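Local structure of SusD superfamily protein (Bacteroides fragilis, 3L22) at residues 126-131 with 169-174; 134-139 with 145-150; 87-92 with 149-154. The protein probably binds sugars at the outer membrane, as expected of a SusD-family protein. One frame throughout, in Å; residues are numbered along the deposited sequence.

Contact 1: residues 126-131 with 169-174; sequences LAYYYL and KQIYEH. With ZN (zinc ion), chain H.
Ile171, on helix 168-178, points its side chain at helix 113-131 and packs against Tyr128. Its CG2 branch, anti to the backbone N, reaches Tyr128 CB at 4.1 Å and lies 3.9 Å from Tyr128 O, so it meets the helix surface at the base of the tyrosine and not its ring. The longer branch ends in CD1, which comes to the Tyr128 ring obliquely. One residue on, Tyr172 starts off in the other direction, but its ring swings back with CG beside the backbone N (chi1 -76°), and CE1 comes within 4.4 Å of Tyr129 CD1. That atom sits at the edge of the Tyr172 ring, near its plane, a loose aromatic contact and not a stack. His174 faces helix 113-131 as well, yet its imidazole serves a metal: ND1 binds a zinc ion at 2.2 Å, as do water 1 and two ligand atoms from outside the segments. A hydrogen bond between NE2 and Asp178 OD2 holds the ring from its other nitrogen. No hydrogen bond joins 126-131 to 169-174; this is buried apolar helix-on-helix packing in the helical, TPR-clan part of the SusD fold. Tyr128 OH is hydrogen-bonded to Arg151 O of the connecting loop. Helix 79-103 packs on Tyr128 through Tyr89 and Ile92, while helix 200-213 covers Tyr129 through Leu206 and Tyr172 through Val210 and Ala213.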
ATOM      1  N   LEU A 126       9.441   2.761  -0.865  1.00 14.37           N
ATOM      2  CA  LEU A 126       8.023   2.719  -0.588  1.00 14.36           C
ATOM      3  C   LEU A 126       7.315   4.058  -0.904  1.00 14.71           C
ATOM      4  O   LEU A 126       6.185   4.090  -1.477  1.00 13.46           O
ATOM      5  CB  LEU A 126       7.806   2.289   0.883  1.00 14.00           C
ATOM      6  CG  LEU A 126       6.413   1.829   1.280  1.00 14.99           C
ATOM      7  CD1 LEU A 126       5.870   0.667   0.383  1.00 12.19           C
ATOM      8  CD2 LEU A 126       6.334   1.448   2.780  1.00 14.59           C
ATOM      9  N   ALA A 127       7.965   5.161  -0.548  1.00 14.32           N
ATOM     10  CA  ALA A 127       7.385   6.474  -0.793  1.00 14.16           C
ATOM     11  C   ALA A 127       7.203   6.694  -2.299  1.00 14.29           C
ATOM     12  O   ALA A 127       6.105   7.048  -2.771  1.00 14.54           O
ATOM     13  CB  ALA A 127       8.254   7.548  -0.173  1.00 13.28           C
ATOM     14  N   TYR A 128       8.258   6.422  -3.072  1.00 13.86           N
ATOM     15  CA  TYR A 128       8.165   6.525  -4.535  1.00 13.25           C
ATOM     16  C   TYR A 128       7.135   5.567  -5.128  1.00 13.35           C
ATOM     17  O   TYR A 128       6.466   5.905  -6.112  1.00 13.03           O
ATOM     18  CB  TYR A 128       9.539   6.338  -5.208  1.00 13.21           C
ATOM     19  CG  TYR A 128      10.348   7.610  -5.209  1.00 12.49           C
ATOM     20  CD1 TYR A 128       9.914   8.717  -5.939  1.00 12.20           C
ATOM     21  CD2 TYR A 128      11.528   7.738  -4.458  1.00 14.49           C
ATOM     22  CE1 TYR A 128      10.616   9.905  -5.940  1.00 14.08           C
ATOM     23  CE2 TYR A 128      12.260   8.951  -4.466  1.00 12.15           C
ATOM     24  CZ  TYR A 128      11.783  10.024  -5.208  1.00 13.87           C
ATOM     25  OH  TYR A 128      12.429  11.227  -5.228  1.00 13.01           O
ATOM     26  N   TYR A 129       7.013   4.369  -4.552  1.00 12.84           N
ATOM     27  CA  TYR A 129       6.058   3.400  -5.050  1.00 13.52           C
ATOM     28  C   TYR A 129       4.610   3.924  -4.976  1.00 13.12           C
ATOM     29  O   TYR A 129       3.824   3.781  -5.925  1.00 12.14           O
ATOM     30  CB  TYR A 129       6.209   2.064  -4.277  1.00 14.00           C
ATOM     31  CG  TYR A 129       5.055   1.130  -4.468  1.00 13.01           C
ATOM     32  CD1 TYR A 129       5.012   0.267  -5.558  1.00 15.49           C
ATOM     33  CD2 TYR A 129       4.019   1.088  -3.564  1.00 15.17           C
ATOM     34  CE1 TYR A 129       3.961  -0.603  -5.755  1.00 16.04           C
ATOM     35  CE2 TYR A 129       2.927   0.211  -3.754  1.00 15.11           C
ATOM     36  CZ  TYR A 129       2.913  -0.629  -4.837  1.00 16.86           C
ATOM     37  OH  TYR A 129       1.867  -1.512  -5.030  1.00 18.45           O
ATOM     38  N   TYR A 130       4.259   4.512  -3.832  1.00 12.97           N
ATOM     39  CA  TYR A 130       2.925   5.084  -3.697  1.00 13.57           C
ATOM     40  C   TYR A 130       2.690   6.297  -4.633  1.00 13.13           C
ATOM     41  O   TYR A 130       1.627   6.385  -5.246  1.00 13.87           O
ATOM     42  CB  TYR A 130       2.608   5.383  -2.232  1.00 13.93           C
ATOM     43  CG  TYR A 130       2.356   4.117  -1.416  1.00 14.01           C
ATOM     44  CD1 TYR A 130       1.313   3.261  -1.742  1.00 15.86           C
ATOM     45  CD2 TYR A 130       3.134   3.816  -0.306  1.00 14.94           C
ATOM     46  CE1 TYR A 130       1.051   2.122  -0.994  1.00 14.40           C
ATOM     47  CE2 TYR A 130       2.904   2.680   0.442  1.00 14.72           C
ATOM     48  CZ  TYR A 130       1.847   1.845   0.109  1.00 14.44           C
ATOM     49  OH  TYR A 130       1.595   0.721   0.841  1.00 14.04           O
ATOM     50  N   LEU A 131       3.682   7.162  -4.809  1.00 12.07           N
ATOM     51  CA  LEU A 131       3.566   8.256  -5.774  1.00 12.62           C
ATOM     52  C   LEU A 131       3.355   7.712  -7.204  1.00 12.93           C
ATOM     53  O   LEU A 131       2.540   8.244  -7.972  1.00 13.06           O
ATOM     54  CB  LEU A 131       4.790   9.161  -5.733  1.00 12.76           C
ATOM     55  CG  LEU A 131       5.109   9.958  -4.459  1.00 12.32           C
ATOM     56  CD1 LEU A 131       6.438  10.690  -4.639  1.00  8.86           C
ATOM     57  CD2 LEU A 131       3.927  10.942  -4.140  1.00 11.70           C
ATOM     58  N   LYS A 169       8.157   4.051 -15.713  1.00 13.40           N
ATOM     59  CA  LYS A 169       9.203   3.030 -15.794  0.60 13.31           C
ATOM     60  C   LYS A 169      10.456   3.464 -15.000  1.00 13.38           C
ATOM     61  O   LYS A 169      11.043   2.669 -14.254  1.00 13.21           O
ATOM     62  CB  LYS A 169       9.574   2.725 -17.257  0.60 13.85           C
ATOM     63  CG  LYS A 169      10.850   1.842 -17.498  0.60 15.01           C
ATOM     64  CD  LYS A 169      11.088   1.586 -19.019  0.60 17.11           C
ATOM     65  CE  LYS A 169      12.220   0.574 -19.371  0.60 18.34           C
ATOM     66  NZ  LYS A 169      13.672   1.063 -19.216  0.60 18.66           N
ATOM     67  N   GLN A 170      10.872   4.711 -15.156  1.00 12.91           N
ATOM     68  CA  GLN A 170      12.105   5.165 -14.475  1.00 13.14           C
ATOM     69  C   GLN A 170      11.945   5.122 -12.963  1.00 12.54           C
ATOM     70  O   GLN A 170      12.897   4.789 -12.231  1.00 11.27           O
ATOM     71  CB  GLN A 170      12.522   6.573 -14.940  1.00 13.33           C
ATOM     72  CG  GLN A 170      13.149   6.593 -16.317  1.00 13.45           C
ATOM     73  CD  GLN A 170      13.270   8.003 -16.889  1.00 16.47           C
ATOM     74  OE1 GLN A 170      12.436   8.894 -16.647  1.00 13.07           O
ATOM     75  NE2 GLN A 170      14.329   8.211 -17.652  1.00 16.78           N
ATOM     76  N   ILE A 171      10.746   5.445 -12.491  1.00 12.12           N
ATOM     77  CA  ILE A 171      10.515   5.442 -11.043  1.00 11.55           C
ATOM     78  C   ILE A 171      10.581   4.007 -10.526  1.00 11.72           C
ATOM     79  O   ILE A 171      11.262   3.742  -9.524  1.00 11.91           O
ATOM     80  CB  ILE A 171       9.192   6.138 -10.657  1.00 10.87           C
ATOM     81  CG1 ILE A 171       9.258   7.633 -10.962  1.00 11.31           C
ATOM     82  CG2 ILE A 171       8.844   5.903  -9.177  1.00 11.93           C
ATOM     83  CD1 ILE A 171      10.288   8.457 -10.219  1.00  9.03           C
ATOM     84  N   TYR A 172       9.916   3.079 -11.216  1.00 10.94           N
ATOM     85  CA  TYR A 172      10.032   1.684 -10.860  1.00 11.55           C
ATOM     86  C   TYR A 172      11.462   1.177 -10.890  1.00 12.33           C
ATOM     87  O   TYR A 172      11.869   0.393 -10.018  1.00 12.25           O
ATOM     88  CB  TYR A 172       9.169   0.790 -11.743  1.00 11.89           C
ATOM     89  CG  TYR A 172       7.684   0.805 -11.446  1.00 12.72           C
ATOM     90  CD1 TYR A 172       7.194   0.764 -10.132  1.00 11.77           C
ATOM     91  CD2 TYR A 172       6.758   0.794 -12.472  1.00 11.69           C
ATOM     92  CE1 TYR A 172       5.804   0.741  -9.880  1.00 11.41           C
ATOM     93  CE2 TYR A 172       5.388   0.798 -12.203  1.00 11.01           C
ATOM     94  CZ  TYR A 172       4.925   0.749 -10.932  1.00 10.46           C
ATOM     95  OH  TYR A 172       3.566   0.744 -10.687  1.00 11.73           O
ATOM     96  N   GLU A 173      12.231   1.616 -11.875  1.00 13.07           N
ATOM     97  CA  GLU A 173      13.611   1.145 -12.025  1.00 12.92           C
ATOM     98  C   GLU A 173      14.474   1.645 -10.879  1.00 13.06           C
ATOM     99  O   GLU A 173      15.339   0.912 -10.397  1.00 12.53           O
ATOM    100  CB  GLU A 173      14.183   1.553 -13.388  1.00 13.08           C
ATOM    101  CG  GLU A 173      13.635   0.653 -14.527  1.00 14.89           C
ATOM    102  CD  GLU A 173      13.869   1.187 -15.934  1.00 18.32           C
ATOM    103  OE1 GLU A 173      14.059   2.427 -16.129  1.00 20.81           O
ATOM    104  OE2 GLU A 173      13.863   0.334 -16.869  1.00 22.73           O
ATOM    105  N   HIS A 174      14.210   2.862 -10.408  1.00 13.18           N
ATOM    106  CA  HIS A 174      14.952   3.369  -9.257  1.00 13.36           C
ATOM    107  C   HIS A 174      14.541   2.620  -7.958  1.00 13.15           C
ATOM    108  O   HIS A 174      15.391   2.262  -7.139  1.00 13.47           O
ATOM    109  CB  HIS A 174      14.815   4.875  -9.030  1.00 13.18           C
ATOM    110  CG  HIS A 174      15.391   5.253  -7.722  1.00 11.53           C
ATOM    111  ND1 HIS A 174      16.742   5.347  -7.543  1.00 12.45           N
ATOM    112  CD2 HIS A 174      14.843   5.323  -6.486  1.00 11.97           C
ATOM    113  CE1 HIS A 174      17.013   5.524  -6.264  1.00 11.35           C
ATOM    114  NE2 HIS A 174      15.869   5.491  -5.596  1.00 10.47           N
TER
HETATM  115 ZN    ZN H   7      18.320   5.250  -9.024  1.00 29.37          ZN
HETATM  116  O   HOH W   1      19.954   4.805  -7.588  1.00 19.15           O

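Contact 2: residues 134-139 with 145-150; sequences LYPTPY and AKSVPL
Pro136 lays its ring along the side chain of Ser147, where the long connection between helices 113-131 and 168-178 doubles back on itself. In the returning segment Ser147 and Val148 both face Ser166 in a classic beta bulge, and the side chains of both also meet the 134-139 loop. Pro136 CB lies 3.7 Å from Ser147 CB and packs 3.4 Å from Lys146 O, while the neighbouring ring carbon comes to the hydroxyl, with Pro136 CG 3.6 Å from Ser147 OG. The serine oxygen stands anti to its own backbone N (chi1 177°), which brings it beside CG and CD of the proline; its polar partner is Asn132 OD1. Next to it the Tyr135 and Val148 side chains cross at about a right angle. The CG1 methyl of Val148 rests 3.9 Å from Tyr135 CD2, approaching the ring obliquely, and lies about as close to Tyr135 CB. The tyrosine then runs on past the loop: its OH is hydrogen-bonded to Asn81 OD1, and its ring meets that of Trp85 edge-to-face, which joins the loop to helix 79-103. At the other end of the contact Ala145 directs its methyl at Thr137, with Ala145 CB 3.6 Å from Thr137 CB and close to Thr137 O too. Lys146 turns the opposite way, and its NZ bonds to Lys441 O at the chain terminus. No direct hydrogen bond spans the two segments. Instead, water 2 bridges the backbones, accepting from Thr137 N at 3.1 Å and donating to Lys146 O at 2.8 Å.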
ATOM      1  N   LEU A 134      -0.313   7.013  -8.226  1.00 13.25           N
ATOM      2  CA  LEU A 134      -1.257   8.143  -8.233  1.00 13.24           C
ATOM      3  C   LEU A 134      -1.107   9.070  -9.452  1.00 13.72           C
ATOM      4  O   LEU A 134      -2.100   9.389 -10.105  1.00 14.54           O
ATOM      5  CB  LEU A 134      -1.146   8.959  -6.949  1.00 12.44           C
ATOM      6  CG  LEU A 134      -1.627   8.227  -5.687  1.00 14.00           C
ATOM      7  CD1 LEU A 134      -1.140   8.947  -4.415  1.00  9.89           C
ATOM      8  CD2 LEU A 134      -3.166   8.052  -5.731  1.00 14.08           C
ATOM      9  N   TYR A 135       0.120   9.462  -9.775  1.00 13.15           N
ATOM     10  CA  TYR A 135       0.378  10.516 -10.752  1.00 14.17           C
ATOM     11  C   TYR A 135       0.512  10.065 -12.227  1.00 14.22           C
ATOM     12  O   TYR A 135      -0.030  10.710 -13.081  1.00 14.55           O
ATOM     13  CB  TYR A 135       1.559  11.371 -10.266  1.00 14.16           C
ATOM     14  CG  TYR A 135       1.205  12.035  -8.942  1.00 15.15           C
ATOM     15  CD1 TYR A 135       0.399  13.191  -8.907  1.00 15.30           C
ATOM     16  CD2 TYR A 135       1.610  11.489  -7.729  1.00 14.27           C
ATOM     17  CE1 TYR A 135       0.026  13.790  -7.687  1.00 14.76           C
ATOM     18  CE2 TYR A 135       1.220  12.079  -6.507  1.00 14.09           C
ATOM     19  CZ  TYR A 135       0.448  13.221  -6.490  1.00 14.26           C
ATOM     20  OH  TYR A 135       0.114  13.793  -5.282  1.00 14.61           O
ATOM     21  N   PRO A 136       1.177   8.931 -12.516  1.00 14.38           N
ATOM     22  CA  PRO A 136       1.299   8.602 -13.919  1.00 14.10           C
ATOM     23  C   PRO A 136       0.249   7.612 -14.393  1.00 14.00           C
ATOM     24  O   PRO A 136      -0.260   6.813 -13.601  1.00 13.33           O
ATOM     25  CB  PRO A 136       2.651   7.902 -13.986  1.00 13.76           C
ATOM     26  CG  PRO A 136       2.715   7.168 -12.700  1.00 13.57           C
ATOM     27  CD  PRO A 136       2.067   8.089 -11.698  1.00 14.43           C
ATOM     28  N   THR A 137      -0.002   7.635 -15.695  1.00 13.23           N
ATOM     29  CA  THR A 137      -0.630   6.510 -16.348  1.00 13.60           C
ATOM     30  C   THR A 137       0.172   5.255 -15.997  1.00 13.88           C
ATOM     31  O   THR A 137       1.408   5.318 -15.995  1.00 14.01           O
ATOM     32  CB  THR A 137      -0.618   6.725 -17.863  1.00 13.58           C
ATOM     33  OG1 THR A 137      -1.341   7.910 -18.139  1.00 12.59           O
ATOM     34  CG2 THR A 137      -1.241   5.553 -18.642  1.00 11.64           C
ATOM     35  N   PRO A 138      -0.503   4.124 -15.714  1.00 14.50           N
ATOM     36  CA  PRO A 138       0.226   2.923 -15.336  1.00 14.54           C
ATOM     37  C   PRO A 138       1.138   2.382 -16.430  1.00 14.23           C
ATOM     38  O   PRO A 138       0.904   2.545 -17.618  1.00 13.86           O
ATOM     39  CB  PRO A 138      -0.890   1.910 -15.020  1.00 14.76           C
ATOM     40  CG  PRO A 138      -2.054   2.394 -15.798  1.00 14.30           C
ATOM     41  CD  PRO A 138      -1.956   3.877 -15.654  1.00 15.17           C
ATOM     42  N   TYR A 139       2.206   1.758 -15.982  1.00 14.68           N
ATOM     43  CA  TYR A 139       3.204   1.156 -16.854  1.00 14.52           C
ATOM     44  C   TYR A 139       2.572   0.194 -17.853  1.00 14.31           C
ATOM     45  O   TYR A 139       2.986   0.155 -19.004  1.00 14.35           O
ATOM     46  CB  TYR A 139       4.219   0.435 -15.975  1.00 14.07           C
ATOM     47  CG  TYR A 139       5.373  -0.263 -16.670  1.00 12.70           C
ATOM     48  CD1 TYR A 139       5.185  -1.495 -17.289  1.00 15.22           C
ATOM     49  CD2 TYR A 139       6.676   0.267 -16.645  1.00 15.48           C
ATOM     50  CE1 TYR A 139       6.228  -2.169 -17.899  1.00 15.33           C
ATOM     51  CE2 TYR A 139       7.752  -0.408 -17.270  1.00 12.99           C
ATOM     52  CZ  TYR A 139       7.506  -1.640 -17.849  1.00 14.96           C
ATOM     53  OH  TYR A 139       8.488  -2.359 -18.440  1.00 18.20           O
ATOM     54  N   ALA A 145       4.943   7.096 -19.642  1.00 13.79           N
ATOM     55  CA  ALA A 145       4.102   8.118 -19.043  1.00 14.36           C
ATOM     56  C   ALA A 145       4.869   8.868 -17.951  1.00 14.43           C
ATOM     57  O   ALA A 145       5.591   8.253 -17.157  1.00 13.91           O
ATOM     58  CB  ALA A 145       2.828   7.493 -18.447  1.00 13.01           C
ATOM     59  N   LYS A 146       4.704  10.189 -17.913  1.00 14.68           N
ATOM     60  CA  LYS A 146       5.422  10.997 -16.917  1.00 15.81           C
ATOM     61  C   LYS A 146       4.837  10.790 -15.533  1.00 14.78           C
ATOM     62  O   LYS A 146       3.623  10.798 -15.365  1.00 13.50           O
ATOM     63  CB  LYS A 146       5.391  12.490 -17.260  1.00 16.23           C
ATOM     64  CG  LYS A 146       6.218  12.835 -18.491  1.00 19.35           C
ATOM     65  CD  LYS A 146       6.090  14.305 -18.746  1.00 25.31           C
ATOM     66  CE  LYS A 146       6.872  14.760 -19.986  1.00 28.58           C
ATOM     67  NZ  LYS A 146       7.127  16.247 -19.906  1.00 31.98           N
ATOM     68  N   SER A 147       5.718  10.619 -14.552  1.00 14.97           N
ATOM     69  CA  SER A 147       5.312  10.387 -13.186  1.00 14.92           C
ATOM     70  C   SER A 147       5.691  11.581 -12.326  1.00 15.28           C
ATOM     71  O   SER A 147       4.949  12.558 -12.313  1.00 15.57           O
ATOM     72  CB  SER A 147       5.881   9.061 -12.686  1.00 15.20           C
ATOM     73  OG  SER A 147       5.549   8.837 -11.325  1.00 14.99           O
ATOM     74  N   VAL A 148       6.832  11.530 -11.630  1.00 15.16           N
ATOM     75  CA  VAL A 148       7.156  12.521 -10.603  1.00 13.50           C
ATOM     76  C   VAL A 148       8.666  12.829 -10.682  1.00 14.61           C
ATOM     77  O   VAL A 148       9.415  12.040 -11.242  1.00 14.39           O
ATOM     78  CB  VAL A 148       6.764  12.026  -9.197  1.00 13.49           C
ATOM     79  CG1 VAL A 148       5.230  11.719  -9.077  1.00 10.23           C
ATOM     80  CG2 VAL A 148       7.616  10.829  -8.748  1.00 11.73           C
ATOM     81  N   PRO A 149       9.121  13.985 -10.139  1.00 15.18           N
ATOM     82  CA  PRO A 149      10.563  14.242 -10.025  1.00 15.63           C
ATOM     83  C   PRO A 149      11.268  13.237  -9.143  1.00 16.65           C
ATOM     84  O   PRO A 149      10.781  12.943  -8.027  1.00 16.88           O
ATOM     85  CB  PRO A 149      10.623  15.617  -9.362  1.00 16.34           C
ATOM     86  CG  PRO A 149       9.242  16.246  -9.664  1.00 15.96           C
ATOM     87  CD  PRO A 149       8.316  15.121  -9.657  1.00 15.30           C
ATOM     88  N   LEU A 150      12.393  12.718  -9.641  1.00 16.29           N
ATOM     89  CA  LEU A 150      13.143  11.720  -8.932  1.00 16.71           C
ATOM     90  C   LEU A 150      14.202  12.467  -8.105  1.00 16.99           C
ATOM     91  O   LEU A 150      15.323  12.668  -8.554  1.00 16.43           O
ATOM     92  CB  LEU A 150      13.763  10.710  -9.914  1.00 16.75           C
ATOM     93  CG  LEU A 150      14.534   9.519  -9.335  1.00 18.54           C
ATOM     94  CD1 LEU A 150      13.800   8.856  -8.149  1.00 15.01           C
ATOM     95  CD2 LEU A 150      14.784   8.488 -10.437  1.00 18.56           C
TER
HETATM   96  O   HOH W   2       1.337  10.143 -16.920  1.00 14.97           O

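Contact 3: residues 87-92 with 149-154; sequences YAYLAI and PLRLTA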
ATOM      1  N   TYR A  87       4.174  15.374   1.994  1.00 14.29           N
ATOM      2  CA  TYR A  87       4.728  14.486   3.036  1.00 14.48           C
ATOM      3  C   TYR A  87       5.530  13.305   2.489  1.00 14.67           C
ATOM      4  O   TYR A  87       6.466  12.874   3.160  1.00 14.45           O
ATOM      5  CB  TYR A  87       3.665  14.116   4.103  1.00 14.32           C
ATOM      6  CG  TYR A  87       3.365  15.356   4.904  1.00 15.32           C
ATOM      7  CD1 TYR A  87       2.362  16.239   4.518  1.00 17.60           C
ATOM      8  CD2 TYR A  87       4.152  15.699   5.988  1.00 16.35           C
ATOM      9  CE1 TYR A  87       2.147  17.417   5.210  1.00 17.39           C
ATOM     10  CE2 TYR A  87       3.962  16.875   6.672  1.00 17.28           C
ATOM     11  CZ  TYR A  87       2.958  17.712   6.285  1.00 18.71           C
ATOM     12  OH  TYR A  87       2.751  18.850   6.969  1.00 21.91           O
ATOM     13  N   ALA A  88       5.190  12.806   1.296  1.00 14.33           N
ATOM     14  CA  ALA A  88       6.027  11.829   0.620  1.00 14.69           C
ATOM     15  C   ALA A  88       7.415  12.420   0.346  1.00 15.20           C
ATOM     16  O   ALA A  88       8.399  11.777   0.633  1.00 14.56           O
ATOM     17  CB  ALA A  88       5.389  11.296  -0.696  1.00 14.01           C
ATOM     18  N   TYR A  89       7.476  13.626  -0.216  1.00 15.39           N
ATOM     19  CA  TYR A  89       8.761  14.243  -0.542  1.00 15.07           C
ATOM     20  C   TYR A  89       9.530  14.648   0.702  1.00 15.59           C
ATOM     21  O   TYR A  89      10.767  14.568   0.680  1.00 14.24           O
ATOM     22  CB  TYR A  89       8.624  15.423  -1.567  1.00 15.55           C
ATOM     23  CG  TYR A  89       8.591  14.896  -2.993  1.00 14.47           C
ATOM     24  CD1 TYR A  89       9.753  14.398  -3.599  1.00 14.65           C
ATOM     25  CD2 TYR A  89       7.401  14.803  -3.699  1.00 12.83           C
ATOM     26  CE1 TYR A  89       9.718  13.837  -4.865  1.00 16.66           C
ATOM     27  CE2 TYR A  89       7.363  14.288  -4.981  1.00 14.13           C
ATOM     28  CZ  TYR A  89       8.517  13.799  -5.564  1.00 15.16           C
ATOM     29  OH  TYR A  89       8.465  13.279  -6.839  1.00 14.81           O
ATOM     30  N   LEU A  90       8.834  15.061   1.773  1.00 15.02           N
ATOM     31  CA  LEU A  90       9.503  15.260   3.051  1.00 16.16           C
ATOM     32  C   LEU A  90      10.153  13.972   3.548  1.00 15.61           C
ATOM     33  O   LEU A  90      11.307  13.970   3.966  1.00 15.00           O
ATOM     34  CB  LEU A  90       8.567  15.762   4.152  1.00 16.71           C
ATOM     35  CG  LEU A  90       8.321  17.257   4.231  1.00 22.39           C
ATOM     36  CD1 LEU A  90       7.122  17.535   5.212  1.00 23.16           C
ATOM     37  CD2 LEU A  90       9.648  18.028   4.649  1.00 22.55           C
ATOM     38  N   ALA A  91       9.410  12.883   3.532  1.00 14.78           N
ATOM     39  CA  ALA A  91       9.970  11.573   3.887  1.00 15.04           C
ATOM     40  C   ALA A  91      11.192  11.226   2.993  1.00 15.76           C
ATOM     41  O   ALA A  91      12.228  10.793   3.482  1.00 16.03           O
ATOM     42  CB  ALA A  91       8.882  10.488   3.780  1.00 14.55           C
ATOM     43  N   ILE A  92      11.071  11.457   1.679  1.00 14.71           N
ATOM     44  CA  ILE A  92      12.168  11.162   0.747  1.00 13.81           C
ATOM     45  C   ILE A  92      13.400  11.980   1.083  1.00 13.97           C
ATOM     46  O   ILE A  92      14.514  11.437   1.117  1.00 14.09           O
ATOM     47  CB  ILE A  92      11.692  11.358  -0.701  1.00 13.94           C
ATOM     48  CG1 ILE A  92      10.735  10.204  -1.075  1.00 13.62           C
ATOM     49  CG2 ILE A  92      12.863  11.466  -1.725  1.00 12.45           C
ATOM     50  CD1 ILE A  92       9.749  10.531  -2.213  1.00 11.17           C
ATOM     51  N   PRO A 149       9.121  13.985 -10.139  1.00 15.18           N
ATOM     52  CA  PRO A 149      10.563  14.242 -10.025  1.00 15.63           C
ATOM     53  C   PRO A 149      11.268  13.237  -9.143  1.00 16.65           C
ATOM     54  O   PRO A 149      10.781  12.943  -8.027  1.00 16.88           O
ATOM     55  CB  PRO A 149      10.623  15.617  -9.362  1.00 16.34           C
ATOM     56  CG  PRO A 149       9.242  16.246  -9.664  1.00 15.96           C
ATOM     57  CD  PRO A 149       8.316  15.121  -9.657  1.00 15.30           C
ATOM     58  N   LEU A 150      12.393  12.718  -9.641  1.00 16.29           N
ATOM     59  CA  LEU A 150      13.143  11.720  -8.932  1.00 16.71           C
ATOM     60  C   LEU A 150      14.202  12.467  -8.105  1.00 16.99           C
ATOM     61  O   LEU A 150      15.323  12.668  -8.554  1.00 16.43           O
ATOM     62  CB  LEU A 150      13.763  10.710  -9.914  1.00 16.75           C
ATOM     63  CG  LEU A 150      14.534   9.519  -9.335  1.00 18.54           C
ATOM     64  CD1 LEU A 150      13.800   8.856  -8.149  1.00 15.01           C
ATOM     65  CD2 LEU A 150      14.784   8.488 -10.437  1.00 18.56           C
ATOM     66  N   ARG A 151      13.816  12.900  -6.910  1.00 16.48           N
ATOM     67  CA  ARG A 151      14.709  13.665  -6.023  1.00 16.42           C
ATOM     68  C   ARG A 151      15.488  12.706  -5.117  1.00 16.18           C
ATOM     69  O   ARG A 151      14.901  12.020  -4.279  1.00 15.38           O
ATOM     70  CB  ARG A 151      13.895  14.650  -5.178  1.00 16.58           C
ATOM     71  CG  ARG A 151      12.970  15.553  -6.009  1.00 16.59           C
ATOM     72  CD  ARG A 151      12.394  16.696  -5.221  1.00 17.95           C
ATOM     73  NE  ARG A 151      11.577  17.583  -6.045  1.00 16.02           N
ATOM     74  CZ  ARG A 151      12.039  18.543  -6.835  1.00 17.63           C
ATOM     75  NH1 ARG A 151      13.346  18.812  -6.935  1.00 16.02           N
ATOM     76  NH2 ARG A 151      11.166  19.275  -7.517  1.00 16.01           N
ATOM     77  N   LEU A 152      16.807  12.673  -5.298  1.00 16.10           N
ATOM     78  CA  LEU A 152      17.673  11.752  -4.584  1.00 17.51           C
ATOM     79  C   LEU A 152      18.831  12.406  -3.823  1.00 17.92           C
ATOM     80  O   LEU A 152      19.592  11.712  -3.183  1.00 18.83           O
ATOM     81  CB  LEU A 152      18.190  10.676  -5.552  1.00 16.85           C
ATOM     82  CG  LEU A 152      17.126   9.791  -6.203  1.00 18.83           C
ATOM     83  CD1 LEU A 152      17.783   8.898  -7.302  1.00 15.79           C
ATOM     84  CD2 LEU A 152      16.370   8.935  -5.176  1.00 16.66           C
ATOM     85  N   THR A 153      18.942  13.721  -3.830  1.00 19.10           N
ATOM     86  CA  THR A 153      20.023  14.408  -3.128  1.00 20.23           C
ATOM     87  C   THR A 153      19.504  15.009  -1.833  1.00 20.96           C
ATOM     88  O   THR A 153      18.333  15.350  -1.737  1.00 20.74           O
ATOM     89  CB  THR A 153      20.589  15.532  -3.977  1.00 20.33           C
ATOM     90  OG1 THR A 153      19.507  16.384  -4.363  1.00 22.73           O
ATOM     91  CG2 THR A 153      21.284  14.981  -5.259  1.00 20.50           C
ATOM     92  N   ALA A 154      20.391  15.135  -0.838  1.00 21.87           N
ATOM     93  CA  ALA A 154      20.051  15.730   0.446  1.00 23.00           C
ATOM     94  C   ALA A 154      19.949  17.227   0.202  1.00 24.78           C
ATOM     95  O   ALA A 154      20.911  17.825  -0.247  1.00 23.42           O
ATOM     96  CB  ALA A 154      21.120  15.410   1.486  1.00 22.00           C
TER
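Tyr89 sends its hydroxyl from helix 79-103 to the backbone of the loop, donating a short hydrogen bond from OH to Pro149 O at 2.6 Å. The donor lies in the carbonyl plane, on a lone pair of the oxygen, with a C=O...donor angle of 136°, and the oxygen in turn sits at the edge of the tyrosine ring, in its plane. The proline ring crosses the tyrosine at about a right angle, bringing Pro149 CD to 3.4 Å from Tyr89 OH. Arg151 is next. Its extended aliphatic chain passes the ring, with Arg151 CG 3.9 Å from Tyr89 CE1; that ring atom lies at the edge of the guanidinium, whose plane is turned 74° from that of the ring. Ile92, one helical turn further on, puts its CG2 methyl 3.3 Å from Arg151 O. Leu150, between Pro149 and Arg151, has the backbone angles of an inverse gamma turn: Arg151 N makes a weak hydrogen bond to Pro149 O at 3.2 Å, so this carbonyl accepts the short bond from the tyrosine and a weak one from its own loop. The turn also folds Pro149 over the arginine, with Pro149 CB 3.7 Å above one face of the guanidinium, toward its rim. Further out, Arg151 NH2 is held by Asn161 O and by a salt bridge to Glu432 OE2, which steadies the extended chain beside the ring. Asn96 ND2, on the same helix as Tyr89, is hydrogen-bonded to Arg151 O and Thr153 O, while the Trp85 ring meets the Tyr89 ring with planes about 45° apart.

Overall arrangement
All three contacts involve the long connection between helices 113-131 and 168-178 or the helices at its ends. Contact 1 is the deepest, its centre about 13 Å from the centre of the chain, and pairs the two helices by apolar packing alone, with zinc bound at one end. Contact 2 is nested within the loop that contact 1 closes; also mostly buried, it is loop against loop and adds a water bridge between backbones. Contact 3, only partly buried, shares Pro149 and Leu150 with contact 2 and brings in helix 79-103; it alone has a direct hydrogen bond across its segments, and an arginine packs against its tyrosine.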